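Side-chain contacts in CRISPR-associated protein, Cse1 family (Acidimicrobium ferrooxidans, PDB 4H3T), which probably serves as the large Cse1 subunit of the type I-E CRISPR surveillance complex Cascade, which helps recognise invading DNA for destruction: residues P16-R21 with R33-L38; V20-R23 with R27-V30; A398-I403 with R482-W487; A422-Y427 with K449-A454; G461-P466 with A488-A493. The protein carries 1 engineered substitution. All coordinates share one frame; numbering follows the deposited sequence. Where two conformers were deposited one is given.

Interaction 1: residues P16-R21 with R33-L38; sequences PWLPVR and RDIFVL
Leu18, whose CD1 meets Ile35 across the contact, lays its other methyl on an indole: CD2 of Leu18 sits 3.5 Å above the plane of the Trp17 ring, shifted from the centre toward the rim. The second flat group belongs to the helix, where CG2 of Val37 lies 3.8 Å above the centre of the Arg33 guanidinium. That guanidinium reaches its neighbour Asp34 through an NH1–OD1 salt bridge and is held further by Glu88 and Asp92. The indole is fixed at NE1, which hydrogen-bonds to the backbone oxygen of Leu12. Between the two segments themselves the contact is wholly aliphatic. CD1 of Ile35 drives between two strand side chains, 4.0 Å from Leu18 CD1 and 4.1 Å from Val20 CG1, while CG2 of Ile35 stands 4.2 Å from the same Leu18 methyl. Ile35 and Leu18 cross at about a right angle. What sends the isoleucine tip this way is a fully stretched second torsion (chi2 -179°) on a first torsion turned well off its staggered position (chi1 -146°). The helix 32-37 is thereby packed on one face of the three-stranded antiparallel sheet, with Val30 of the neighbouring strand joining Leu18 and Val20 under Ile35. At the start of strand 18-22 the pairing is irregular: Trp17 and Leu18 both stand opposite Val30, a classic beta bulge. Phe36, the next residue of the helix, turns instead to helices 52-68 and 88-98, and Pro19 faces away from Ile35 and touches Arg162.

Interaction 2: residues V20-R23 with R27-V30; sequences VRFR and RSEV
Arg27 can be followed outward from the strand as it folds over Arg21. Its CB stands 4.1 Å from the backbone oxygen of Val20, close to the strand pairing. CD comes 3.7 Å from Arg21 NH2, and the chain then bends at its third torsion (chi3 87°), laying the guanidinium over that nitrogen: Arg21 NH2 is 3.3 Å from Arg27 CZ, above the plane and toward its rim. The two guanidinium planes are tilted by 30°, one overlapping the other's rim. Beneath them runs the hairpin of strands 18-22 and 27-30. Val20 and Ser28 form an antiparallel hydrogen-bonded pair, Val20 N to Ser28 O at 2.9 Å being the straighter bond, and Arg21 with Arg27 is the non-hydrogen-bonded pair beyond. On the face that carries Val20 and Ser28, Val20 CG2 packs on Val30 CG1; the Phe22 ring reaches the same methyl with CZ at 3.9 Å, and Ser28 OG meets the ring edge at CE2. Arg27 NE forms a salt bridge with Asp46, and this carboxylate probably offsets much of the cost of bringing two positively charged guanidinium groups so close.

Interaction 3: residues A398-I403 with R482-W487; sequences AATVAI and RPRAEW
Val401 and Arg484 join two helices, 397-415 and 481-504, of the C-terminal helical bundle that is a hallmark of Cse1 proteins. The two side chains run past each other in opposite directions. CG2 of Val401 is 3.8 Å from Arg484 CB and 3.9 Å from its NE, lying over one face of the guanidinium, so the methyl is set against the long side of the arginine as well as its flat end. That methyl stands anti to the valine nitrogen, which turns it toward the neighbouring helix. The arginine leaves its helix extended (chi1 -174°) and then bends at chi3 (-85°), swinging the guanidinium along the backbone of the other helix. There its NH2 comes 3.7 Å from Val401 CA and 3.9 Å from Val401 N. Both of these are van der Waals contacts; the polar bonds of the guanidinium lie beyond the segments. NH2 makes a salt bridge with Asp404, one turn further along helix 397-415, while NH1 bonds to the backbone oxygen of Phe532 at the end of helix 511-532. These two partners fix the plane of the group, and with it the surface met by the valine. Deeper in, Val401 and Pro483 both rest on Leu474 in the turn between helices 445-473 and 481-504. Thr400, at the exposed side of the contact, has OG1 bonded back to the oxygen of Pro396, and its CG2 approaches the guanidinium edge in plane, 4.0 Å from Arg484 NH2.

Interaction 4: residues A422-Y427 with K449-A454; sequences ARYLSY and KAARSA
Two neighbouring torsions bring Arg423 and Tyr424 together in front of Ala451. In Arg423 CG is tucked between its own backbone nitrogen and carbonyl carbon (chi1 82°), whereas in Tyr424 CG stands anti to the carbonyl carbon (chi1 -55°). The result is an arginine folded over a ring: CG of Arg423 lies 3.4 Å above the centre of the Tyr424 ring. Further along, after a bend at chi3, the guanidinium has Tyr424 CE2 above one face, toward the rim. A single methyl on the helix receives both groups. CB of Ala451 meets the tyrosine at its edge and in its plane, 3.9 Å from CE2, and lies over a face of the arginine head, 4.2 Å from NH1. Because the backbones are well separated, 9.6 Å between the CA atoms of Tyr424 and Ala451, the large side chains span the distance. A water adds a polar link: it donates to Ala451 O at 2.8 Å and accepts a weak bond from Arg423 NH1 at 3.4 Å, at the guanidinium edge. Nearby, Arg452 forms a salt bridge with Glu421, and Tyr424 also touches Leu447 and Ala448. The whole is a surface contact in which a 3-10 turn, closed by Leu425 N to Ala422 O, packs on the side of helix 445-473 in the C-terminal helical region.

Interaction 5: residues G461-P466 with A488-A493; sequences GRLDAP and AALVEA
Helices 445-473 and 481-504 follow each other in the chain and run side by side in nearly opposite directions as a helical hairpin, and Leu463, Pro466, Leu490 and Val491 fill the seam between them. The axes of the two segments approach to 10.9 Å, with their directions at 153°. The two leucines slide past each other in opposite directions, their CD2 methyls touching at 3.6 Å. Leu490 leaves its helix with CG anti to the backbone nitrogen (chi1 -174°) and presents both branches to one proline carbon: Pro466 CB is 3.8 Å from Leu490 CD2 and 3.9 Å from its CD1. Leu463 crosses Val491 at about a right angle, and here the valine answers with CG2, 4.0 Å from Leu463 CD2 and 4.1 Å from Leu463 CD1. Pro466 has no amide hydrogen to give, and the nitrogens of both Ala465 and Pro466 lack a bond to the preceding turn, so the helix is kinked just where its side chains meet the neighbour. Toward helix 397-415, Leu463 and Val491 continue onto Ala409, Phe408 and Ala412; toward helix 511-532, Glu492 reaches Arg529 in a salt bridge. Purely aliphatic between the two segments and bordered by the remaining two long helices, this is the partly buried seam of an antiparallel helix pair within a four-helix bundle.

Overall arrangement
The contacts fall into two groups. Interactions 1 and 2 share Val20 and Arg21 on strand 18-22, have centres 7 Å apart, and are stitched together by backbone bonds of Trp17 and Leu18 to Val30. Interactions 3, 4 and 5 belong to the C-terminal helices. Interactions 3 and 5, both on helix 481-504, have centres 13 Å apart and touch where the Trp487 ring packs on Pro466. Interaction 4 shares helix 445-473 with interaction 5 but lies further out, about 23 Å away between centres. Between the groups there is no touch: the nearest atoms of interactions 2 and 5 are about 19 Å apart, and the centres of interactions 1 and 4 about 54 Å.

Interaction 1: residues P16-R21 with R33-L38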
# COMPACT_ATOMS: atom_id res chain seq x y z
N PRO A 16 5.49 21.75 -13.76
CA PRO A 16 4.37 20.92 -13.25
C PRO A 16 4.51 19.43 -13.59
O PRO A 16 4.73 19.08 -14.73
CB PRO A 16 3.12 21.54 -13.89
CG PRO A 16 3.60 22.31 -15.09
CD PRO A 16 5.06 22.66 -14.85
N TRP A 17 4.46 18.54 -12.57
CA TRP A 17 4.50 17.12 -12.86
C TRP A 17 3.79 16.23 -11.82
O TRP A 17 3.70 15.03 -12.06
CB TRP A 17 5.96 16.62 -13.03
CG TRP A 17 6.82 16.76 -11.83
CD1 TRP A 17 7.33 17.91 -11.30
CD2 TRP A 17 7.29 15.69 -11.00
NE1 TRP A 17 8.05 17.63 -10.17
CE2 TRP A 17 8.09 16.27 -9.99
CE3 TRP A 17 7.20 14.29 -11.07
CZ2 TRP A 17 8.80 15.50 -9.05
CZ3 TRP A 17 7.91 13.52 -10.16
CH2 TRP A 17 8.71 14.13 -9.16
N LEU A 18 3.36 16.78 -10.68
CA LEU A 18 2.75 16.02 -9.58
C LEU A 18 1.24 16.23 -9.61
O LEU A 18 0.78 17.33 -9.37
CB LEU A 18 3.35 16.50 -8.24
CG LEU A 18 4.86 16.27 -8.15
CD1 LEU A 18 5.43 17.05 -7.05
CD2 LEU A 18 5.20 14.81 -7.96
N PRO A 19 0.46 15.21 -10.00
CA PRO A 19 -0.99 15.41 -10.13
C PRO A 19 -1.67 15.44 -8.77
O PRO A 19 -1.50 14.54 -7.94
CB PRO A 19 -1.45 14.22 -10.98
CG PRO A 19 -0.37 13.27 -10.96
CD PRO A 19 0.84 13.83 -10.33
N VAL A 20 -2.44 16.47 -8.55
CA VAL A 20 -3.13 16.66 -7.28
C VAL A 20 -4.56 17.07 -7.53
O VAL A 20 -4.92 17.52 -8.61
CB VAL A 20 -2.42 17.69 -6.37
CG1 VAL A 20 -1.03 17.23 -6.01
CG2 VAL A 20 -2.39 19.07 -7.01
N ARG A 21 -5.36 16.95 -6.49
CA ARG A 21 -6.73 17.43 -6.46
C ARG A 21 -6.81 18.56 -5.42
O ARG A 21 -6.38 18.38 -4.29
CB ARG A 21 -7.68 16.30 -6.10
CG ARG A 21 -9.14 16.73 -5.94
CD ARG A 21 -9.91 15.53 -5.41
NE ARG A 21 -10.34 14.63 -6.47
CZ ARG A 21 -11.39 14.84 -7.27
NH1 ARG A 21 -12.12 15.95 -7.17
NH2 ARG A 21 -11.71 13.94 -8.20
N ARG A 33 7.95 22.72 -5.62
CA ARG A 33 7.85 23.94 -4.87
C ARG A 33 6.38 24.20 -4.51
O ARG A 33 6.07 24.40 -3.34
CB ARG A 33 8.48 25.13 -5.63
CG ARG A 33 8.57 26.35 -4.74
CD ARG A 33 7.83 27.52 -5.32
NE ARG A 33 7.98 28.72 -4.49
CZ ARG A 33 7.03 29.64 -4.33
NH1 ARG A 33 5.85 29.50 -4.93
NH2 ARG A 33 7.24 30.70 -3.55
N ASP A 34 5.48 24.15 -5.50
CA ASP A 34 4.05 24.37 -5.27
C ASP A 34 3.38 23.28 -4.44
O ASP A 34 2.48 23.58 -3.68
CB ASP A 34 3.28 24.55 -6.60
CG ASP A 34 3.41 25.98 -7.10
OD1 ASP A 34 3.91 26.84 -6.34
OD2 ASP A 34 3.03 26.24 -8.27
N ILE A 35 3.83 22.06 -4.51
CA ILE A 35 3.19 21.03 -3.69
C ILE A 35 3.41 21.35 -2.15
O ILE A 35 2.53 21.06 -1.35
CB ILE A 35 3.60 19.59 -4.13
CG1 ILE A 35 2.41 18.62 -3.93
CG2 ILE A 35 4.85 19.13 -3.46
CD1 ILE A 35 2.62 17.23 -4.25
N PHE A 36 4.49 22.02 -1.79
CA PHE A 36 4.75 22.42 -0.41
C PHE A 36 4.06 23.74 -0.11
O PHE A 36 3.35 23.85 0.87
CB PHE A 36 6.27 22.53 -0.19
CG PHE A 36 6.81 21.16 0.12
CD1 PHE A 36 6.64 20.61 1.37
CD2 PHE A 36 7.45 20.41 -0.86
CE1 PHE A 36 7.10 19.35 1.65
CE2 PHE A 36 7.87 19.12 -0.60
CZ PHE A 36 7.71 18.60 0.67
N VAL A 37 4.24 24.74 -0.97
CA VAL A 37 3.67 26.08 -0.73
C VAL A 37 2.14 25.99 -0.66
O VAL A 37 1.54 26.60 0.22
CB VAL A 37 4.14 27.09 -1.80
CG1 VAL A 37 3.43 28.46 -1.64
CG2 VAL A 37 5.65 27.26 -1.70
N LEU A 38 1.53 25.13 -1.50
CA LEU A 38 0.07 25.02 -1.57
C LEU A 38 -0.50 23.78 -0.88
O LEU A 38 -1.70 23.50 -1.03
CB LEU A 38 -0.34 25.02 -3.05
CG LEU A 38 0.12 26.20 -3.91
CD1 LEU A 38 -0.33 26.02 -5.33
CD2 LEU A 38 -0.41 27.50 -3.38

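Interaction 2: residues V20-R23 with R27-V30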
# COMPACT_ATOMS: atom_id res chain seq x y z
N VAL A 20 -2.44 16.47 -8.55
CA VAL A 20 -3.13 16.66 -7.28
C VAL A 20 -4.56 17.07 -7.53
O VAL A 20 -4.92 17.52 -8.61
CB VAL A 20 -2.42 17.69 -6.37
CG1 VAL A 20 -1.03 17.23 -6.01
CG2 VAL A 20 -2.39 19.07 -7.01
N ARG A 21 -5.36 16.95 -6.49
CA ARG A 21 -6.73 17.43 -6.46
C ARG A 21 -6.81 18.56 -5.42
O ARG A 21 -6.38 18.38 -4.29
CB ARG A 21 -7.68 16.30 -6.10
CG ARG A 21 -9.14 16.73 -5.94
CD ARG A 21 -9.91 15.53 -5.41
NE ARG A 21 -10.34 14.63 -6.47
CZ ARG A 21 -11.39 14.84 -7.27
NH1 ARG A 21 -12.12 15.95 -7.17
NH2 ARG A 21 -11.71 13.94 -8.20
N PHE A 22 -7.28 19.72 -5.83
CA PHE A 22 -7.37 20.90 -4.99
C PHE A 22 -8.68 20.87 -4.20
O PHE A 22 -9.62 20.21 -4.63
CB PHE A 22 -7.26 22.17 -5.83
CG PHE A 22 -5.84 22.50 -6.21
CD1 PHE A 22 -5.05 23.28 -5.38
CD2 PHE A 22 -5.28 22.02 -7.39
CE1 PHE A 22 -3.73 23.56 -5.70
CE2 PHE A 22 -4.00 22.39 -7.77
CZ PHE A 22 -3.24 23.19 -6.95
N ARG A 23 -8.73 21.55 -3.04
CA ARG A 23 -9.94 21.63 -2.20
C ARG A 23 -11.11 22.31 -2.95
O ARG A 23 -12.25 21.94 -2.72
CB ARG A 23 -9.65 22.37 -0.88
CG ARG A 23 -8.81 21.55 0.06
CD ARG A 23 -8.24 22.40 1.18
NE ARG A 23 -9.21 22.57 2.26
CZ ARG A 23 -9.05 23.37 3.31
NH1 ARG A 23 -7.93 24.09 3.46
NH2 ARG A 23 -10.00 23.46 4.24
N ARG A 27 -8.21 19.83 -10.62
CA ARG A 27 -7.30 18.70 -10.79
C ARG A 27 -6.25 19.10 -11.80
O ARG A 27 -6.58 19.40 -12.94
CB ARG A 27 -8.06 17.44 -11.25
CG ARG A 27 -9.01 16.95 -10.22
CD ARG A 27 -9.94 15.90 -10.77
NE ARG A 27 -9.39 14.56 -10.68
CZ ARG A 27 -10.04 13.44 -11.02
NH1 ARG A 27 -11.28 13.50 -11.50
NH2 ARG A 27 -9.44 12.26 -10.90
N SER A 28 -5.00 19.23 -11.34
CA SER A 28 -3.89 19.66 -12.20
C SER A 28 -2.54 19.20 -11.61
O SER A 28 -2.48 18.55 -10.57
CB SER A 28 -3.92 21.17 -12.43
OG SER A 28 -3.67 21.93 -11.27
N GLU A 29 -1.49 19.42 -12.36
CA GLU A 29 -0.15 19.04 -11.96
C GLU A 29 0.56 20.19 -11.34
O GLU A 29 0.40 21.32 -11.79
CB GLU A 29 0.65 18.53 -13.16
CG GLU A 29 0.16 17.17 -13.57
CD GLU A 29 0.84 16.65 -14.82
OE1 GLU A 29 1.77 17.31 -15.33
OE2 GLU A 29 0.41 15.59 -15.31
N VAL A 30 1.36 19.93 -10.30
CA VAL A 30 2.12 21.00 -9.66
C VAL A 30 3.61 20.62 -9.59
O VAL A 30 3.97 19.45 -9.73
CB VAL A 30 1.55 21.34 -8.25
CG1 VAL A 30 0.14 21.93 -8.35
CG2 VAL A 30 1.57 20.13 -7.28

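Interaction 3: residues A398-I403 with R482-W487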
# COMPACT_ATOMS: atom_id res chain seq x y z
N ALA A 398 -12.58 -0.61 21.30
CA ALA A 398 -12.94 -0.21 19.93
C ALA A 398 -12.30 -1.16 18.86
O ALA A 398 -13.00 -1.64 17.96
CB ALA A 398 -12.56 1.21 19.69
N ALA A 399 -11.02 -1.47 19.02
CA ALA A 399 -10.33 -2.41 18.13
C ALA A 399 -10.95 -3.82 18.24
O ALA A 399 -11.21 -4.48 17.23
CB ALA A 399 -8.86 -2.46 18.47
N THR A 400 -11.28 -4.23 19.46
CA THR A 400 -11.87 -5.55 19.70
C THR A 400 -13.24 -5.69 18.99
O THR A 400 -13.48 -6.73 18.34
CB THR A 400 -11.98 -5.82 21.21
OG1 THR A 400 -10.66 -5.77 21.74
CG2 THR A 400 -12.62 -7.20 21.54
N VAL A 401 -14.12 -4.69 19.10
CA VAL A 401 -15.42 -4.78 18.40
C VAL A 401 -15.18 -4.75 16.88
O VAL A 401 -15.86 -5.48 16.12
CB VAL A 401 -16.46 -3.71 18.86
CG1 VAL A 401 -16.10 -2.30 18.43
CG2 VAL A 401 -17.85 -4.06 18.36
N ALA A 402 -14.23 -3.91 16.40
CA ALA A 402 -13.94 -3.89 14.94
C ALA A 402 -13.46 -5.26 14.43
O ALA A 402 -13.93 -5.73 13.40
CB ALA A 402 -12.91 -2.86 14.62
N ILE A 403 -12.49 -5.88 15.11
CA ILE A 403 -11.98 -7.21 14.74
C ILE A 403 -13.08 -8.28 14.89
O ILE A 403 -13.26 -9.11 14.00
CB ILE A 403 -10.73 -7.56 15.60
CG1 ILE A 403 -9.54 -6.61 15.24
CG2 ILE A 403 -10.32 -9.02 15.42
CD1 ILE A 403 -8.93 -6.79 13.84
N ARG A 482 -23.64 -1.34 21.67
CA ARG A 482 -24.68 -0.95 20.70
C ARG A 482 -24.23 -1.23 19.27
O ARG A 482 -24.90 -2.00 18.60
CB ARG A 482 -25.02 0.52 20.93
CG ARG A 482 -26.22 1.04 20.18
CD ARG A 482 -26.49 2.47 20.65
NE ARG A 482 -26.70 2.57 22.10
CZ ARG A 482 -27.87 2.45 22.73
NH1 ARG A 482 -28.99 2.21 22.05
NH2 ARG A 482 -27.93 2.56 24.06
N PRO A 483 -23.08 -0.73 18.77
CA PRO A 483 -22.70 -1.06 17.39
C PRO A 483 -22.45 -2.58 17.19
O PRO A 483 -22.65 -3.09 16.09
CB PRO A 483 -21.45 -0.21 17.17
CG PRO A 483 -20.93 0.12 18.54
CD PRO A 483 -22.15 0.26 19.35
N ARG A 484 -22.05 -3.28 18.25
CA ARG A 484 -21.86 -4.75 18.25
C ARG A 484 -23.22 -5.41 17.94
O ARG A 484 -23.32 -6.17 16.99
CB ARG A 484 -21.30 -5.18 19.63
CG ARG A 484 -20.90 -6.62 19.77
CD ARG A 484 -20.26 -6.89 21.15
NE ARG A 484 -18.82 -6.59 21.21
CZ ARG A 484 -17.83 -7.40 20.86
NH1 ARG A 484 -18.09 -8.61 20.37
NH2 ARG A 484 -16.57 -7.04 21.03
N ALA A 485 -24.30 -5.00 18.66
CA ALA A 485 -25.65 -5.50 18.41
C ALA A 485 -26.18 -5.05 17.01
O ALA A 485 -26.79 -5.85 16.28
CB ALA A 485 -26.60 -5.07 19.53
N GLU A 486 -25.90 -3.81 16.59
CA GLU A 486 -26.32 -3.35 15.25
C GLU A 486 -25.69 -4.14 14.13
O GLU A 486 -26.36 -4.51 13.17
CB GLU A 486 -25.94 -1.89 15.02
CG GLU A 486 -26.79 -0.98 15.91
CD GLU A 486 -26.21 0.42 16.03
OE1 GLU A 486 -25.14 0.71 15.44
OE2 GLU A 486 -26.83 1.22 16.75
N TRP A 487 -24.37 -4.36 14.23
CA TRP A 487 -23.67 -5.09 13.20
C TRP A 487 -24.22 -6.56 13.12
O TRP A 487 -24.43 -7.10 12.03
CB TRP A 487 -22.18 -5.10 13.47
CG TRP A 487 -21.40 -5.83 12.42
CD1 TRP A 487 -20.66 -6.98 12.57
CD2 TRP A 487 -21.26 -5.45 11.05
NE1 TRP A 487 -20.09 -7.34 11.38
CE2 TRP A 487 -20.41 -6.39 10.43
CE3 TRP A 487 -21.77 -4.39 10.28
CZ2 TRP A 487 -20.09 -6.33 9.07
CZ3 TRP A 487 -21.46 -4.33 8.93
CH2 TRP A 487 -20.62 -5.28 8.34

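Interaction 4: residues A422-Y427 with K449-A454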
# COMPACT_ATOMS: atom_id res chain seq x y z
N ALA A 422 -26.30 -26.85 -1.33
CA ALA A 422 -27.56 -27.59 -1.38
C ALA A 422 -27.84 -28.16 -2.76
O ALA A 422 -28.33 -29.28 -2.86
CB ALA A 422 -28.73 -26.69 -0.96
N ARG A 423 -27.54 -27.44 -3.81
CA ARG A 423 -27.79 -27.97 -5.17
C ARG A 423 -26.94 -29.24 -5.50
O ARG A 423 -27.27 -29.94 -6.44
CB ARG A 423 -27.59 -26.87 -6.22
CG ARG A 423 -26.23 -26.53 -6.71
CD ARG A 423 -26.23 -25.10 -7.36
NE ARG A 423 -25.97 -24.16 -6.28
CZ ARG A 423 -25.16 -23.11 -6.30
NH1 ARG A 423 -24.95 -22.42 -5.19
NH2 ARG A 423 -24.55 -22.73 -7.43
N TYR A 424 -25.92 -29.55 -4.73
CA TYR A 424 -25.02 -30.69 -4.97
C TYR A 424 -25.19 -31.75 -3.92
O TYR A 424 -24.48 -32.74 -3.94
CB TYR A 424 -23.53 -30.22 -4.98
CG TYR A 424 -23.26 -29.10 -5.95
CD1 TYR A 424 -23.54 -29.25 -7.31
CD2 TYR A 424 -22.86 -27.85 -5.51
CE1 TYR A 424 -23.44 -28.18 -8.19
CE2 TYR A 424 -22.72 -26.79 -6.38
CZ TYR A 424 -22.96 -26.97 -7.73
OH TYR A 424 -22.82 -25.93 -8.60
N LEU A 425 -26.04 -31.52 -2.94
CA LEU A 425 -26.20 -32.49 -1.88
C LEU A 425 -26.95 -33.75 -2.32
O LEU A 425 -27.87 -33.68 -3.16
CB LEU A 425 -26.98 -31.83 -0.74
CG LEU A 425 -26.70 -32.30 0.64
CD1 LEU A 425 -25.39 -31.79 1.12
CD2 LEU A 425 -27.83 -31.84 1.61
N SER A 426 -26.49 -34.89 -1.78
CA SER A 426 -27.06 -36.24 -1.91
C SER A 426 -27.78 -36.59 -0.64
O SER A 426 -27.48 -36.02 0.39
CB SER A 426 -25.95 -37.31 -2.10
OG SER A 426 -25.57 -37.21 -3.46
N TYR A 427 -28.70 -37.58 -0.72
CA TYR A 427 -29.32 -38.25 0.40
C TYR A 427 -28.84 -39.70 0.26
O TYR A 427 -29.35 -40.44 -0.57
CB TYR A 427 -30.84 -38.12 0.44
CG TYR A 427 -31.39 -38.73 1.71
CD1 TYR A 427 -31.32 -38.04 2.91
CD2 TYR A 427 -31.97 -39.98 1.71
CE1 TYR A 427 -31.84 -38.57 4.07
CE2 TYR A 427 -32.47 -40.54 2.88
CZ TYR A 427 -32.43 -39.83 4.05
OH TYR A 427 -32.93 -40.37 5.20
N LYS A 449 -17.23 -26.91 -3.17
CA LYS A 449 -16.33 -25.99 -2.47
C LYS A 449 -16.17 -24.67 -3.18
O LYS A 449 -16.14 -23.60 -2.55
CB LYS A 449 -14.98 -26.67 -2.29
CG LYS A 449 -13.95 -25.76 -1.68
CD LYS A 449 -12.69 -26.52 -1.38
CE LYS A 449 -11.70 -25.65 -0.62
NZ LYS A 449 -10.71 -26.49 0.12
N ALA A 450 -16.10 -24.71 -4.51
CA ALA A 450 -16.02 -23.48 -5.28
C ALA A 450 -17.35 -22.69 -5.15
O ALA A 450 -17.33 -21.49 -4.98
CB ALA A 450 -15.70 -23.80 -6.75
N ALA A 451 -18.50 -23.36 -5.13
CA ALA A 451 -19.77 -22.65 -4.92
C ALA A 451 -19.85 -22.00 -3.52
O ALA A 451 -20.46 -20.96 -3.37
CB ALA A 451 -20.94 -23.59 -5.12
N ARG A 452 -19.36 -22.68 -2.49
CA ARG A 452 -19.33 -22.10 -1.14
C ARG A 452 -18.48 -20.80 -1.11
O ARG A 452 -18.90 -19.80 -0.54
CB ARG A 452 -18.80 -23.09 -0.11
CG ARG A 452 -19.70 -24.27 0.09
CD ARG A 452 -19.46 -25.09 1.37
NE ARG A 452 -18.16 -25.70 1.34
CZ ARG A 452 -17.84 -26.90 0.85
NH1 ARG A 452 -18.79 -27.71 0.39
NH2 ARG A 452 -16.60 -27.28 0.82
N SER A 453 -17.31 -20.83 -1.78
CA SER A 453 -16.45 -19.66 -1.88
C SER A 453 -17.13 -18.54 -2.60
O SER A 453 -17.01 -17.41 -2.15
CB SER A 453 -15.14 -20.00 -2.58
OG SER A 453 -14.36 -18.82 -2.69
N ALA A 454 -17.82 -18.82 -3.74
CA ALA A 454 -18.53 -17.78 -4.50
C ALA A 454 -19.61 -17.12 -3.63
O ALA A 454 -19.71 -15.92 -3.61
CB ALA A 454 -19.14 -18.35 -5.80
O HOH W 1 -22.37 -20.25 -5.26

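Interaction 5: residues G461-P466 with A488-A493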
# COMPACT_ATOMS: atom_id res chain seq x y z
N GLY A 461 -19.00 -8.78 -0.52
CA GLY A 461 -19.23 -7.63 -1.39
C GLY A 461 -20.39 -6.80 -0.85
O GLY A 461 -20.31 -5.59 -0.80
N ARG A 462 -21.46 -7.48 -0.39
CA ARG A 462 -22.63 -6.83 0.23
C ARG A 462 -22.32 -6.19 1.57
O ARG A 462 -22.96 -5.21 1.92
CB ARG A 462 -23.75 -7.86 0.42
CG ARG A 462 -24.41 -8.22 -0.91
CD ARG A 462 -25.55 -7.28 -1.26
NE ARG A 462 -26.72 -7.59 -0.43
CZ ARG A 462 -27.58 -8.59 -0.65
NH1 ARG A 462 -27.43 -9.38 -1.71
NH2 ARG A 462 -28.57 -8.82 0.20
N LEU A 463 -21.34 -6.69 2.32
CA LEU A 463 -21.00 -6.13 3.65
C LEU A 463 -19.94 -5.06 3.56
O LEU A 463 -19.63 -4.43 4.59
CB LEU A 463 -20.55 -7.27 4.61
CG LEU A 463 -21.61 -8.27 4.99
CD1 LEU A 463 -21.04 -9.33 5.89
CD2 LEU A 463 -22.85 -7.59 5.66
N ASP A 464 -19.44 -4.75 2.36
CA ASP A 464 -18.34 -3.80 2.26
C ASP A 464 -18.77 -2.39 2.70
O ASP A 464 -18.15 -1.85 3.61
CB ASP A 464 -17.75 -3.79 0.85
CG ASP A 464 -16.57 -2.85 0.66
OD1 ASP A 464 -15.52 -3.02 1.35
OD2 ASP A 464 -16.70 -1.92 -0.08
N ALA A 465 -19.79 -1.80 2.09
CA ALA A 465 -20.20 -0.43 2.45
C ALA A 465 -20.77 -0.38 3.89
O ALA A 465 -20.27 0.43 4.69
CB ALA A 465 -21.19 0.12 1.42
N PRO A 466 -21.54 -1.41 4.33
CA PRO A 466 -21.98 -1.44 5.74
C PRO A 466 -20.83 -1.57 6.74
O PRO A 466 -20.86 -0.90 7.76
CB PRO A 466 -22.86 -2.69 5.77
CG PRO A 466 -23.39 -2.80 4.44
CD PRO A 466 -22.30 -2.42 3.55
N ALA A 488 -24.49 -7.17 14.28
CA ALA A 488 -25.02 -8.54 14.34
C ALA A 488 -26.33 -8.65 13.54
O ALA A 488 -26.49 -9.58 12.74
CB ALA A 488 -25.25 -8.98 15.78
N ALA A 489 -27.27 -7.76 13.80
CA ALA A 489 -28.55 -7.75 13.08
C ALA A 489 -28.37 -7.43 11.58
O ALA A 489 -29.08 -8.00 10.76
CB ALA A 489 -29.52 -6.74 13.72
N LEU A 490 -27.48 -6.50 11.21
CA LEU A 490 -27.26 -6.20 9.78
C LEU A 490 -26.70 -7.44 9.04
O LEU A 490 -27.24 -7.86 8.02
CB LEU A 490 -26.31 -4.99 9.66
CG LEU A 490 -26.10 -4.46 8.26
CD1 LEU A 490 -25.86 -2.94 8.30
CD2 LEU A 490 -25.01 -5.28 7.48
N VAL A 491 -25.70 -8.09 9.60
CA VAL A 491 -25.10 -9.25 8.94
C VAL A 491 -26.11 -10.39 8.80
O VAL A 491 -26.17 -11.01 7.74
CB VAL A 491 -23.81 -9.69 9.66
CG1 VAL A 491 -23.30 -11.03 9.13
CG2 VAL A 491 -22.73 -8.63 9.55
N GLU A 492 -26.91 -10.64 9.83
CA GLU A 492 -27.94 -11.70 9.75
C GLU A 492 -28.94 -11.44 8.64
O GLU A 492 -29.33 -12.38 7.95
CB GLU A 492 -28.75 -11.82 11.05
CG GLU A 492 -28.06 -12.52 12.20
CD GLU A 492 -29.10 -12.94 13.23
OE1 GLU A 492 -29.39 -12.13 14.14
OE2 GLU A 492 -29.75 -13.99 13.00
N ALA A 493 -29.43 -10.19 8.56
CA ALA A 493 -30.39 -9.77 7.54
C ALA A 493 -29.80 -9.95 6.13
O ALA A 493 -30.47 -10.50 5.26
CB ALA A 493 -30.84 -8.33 7.76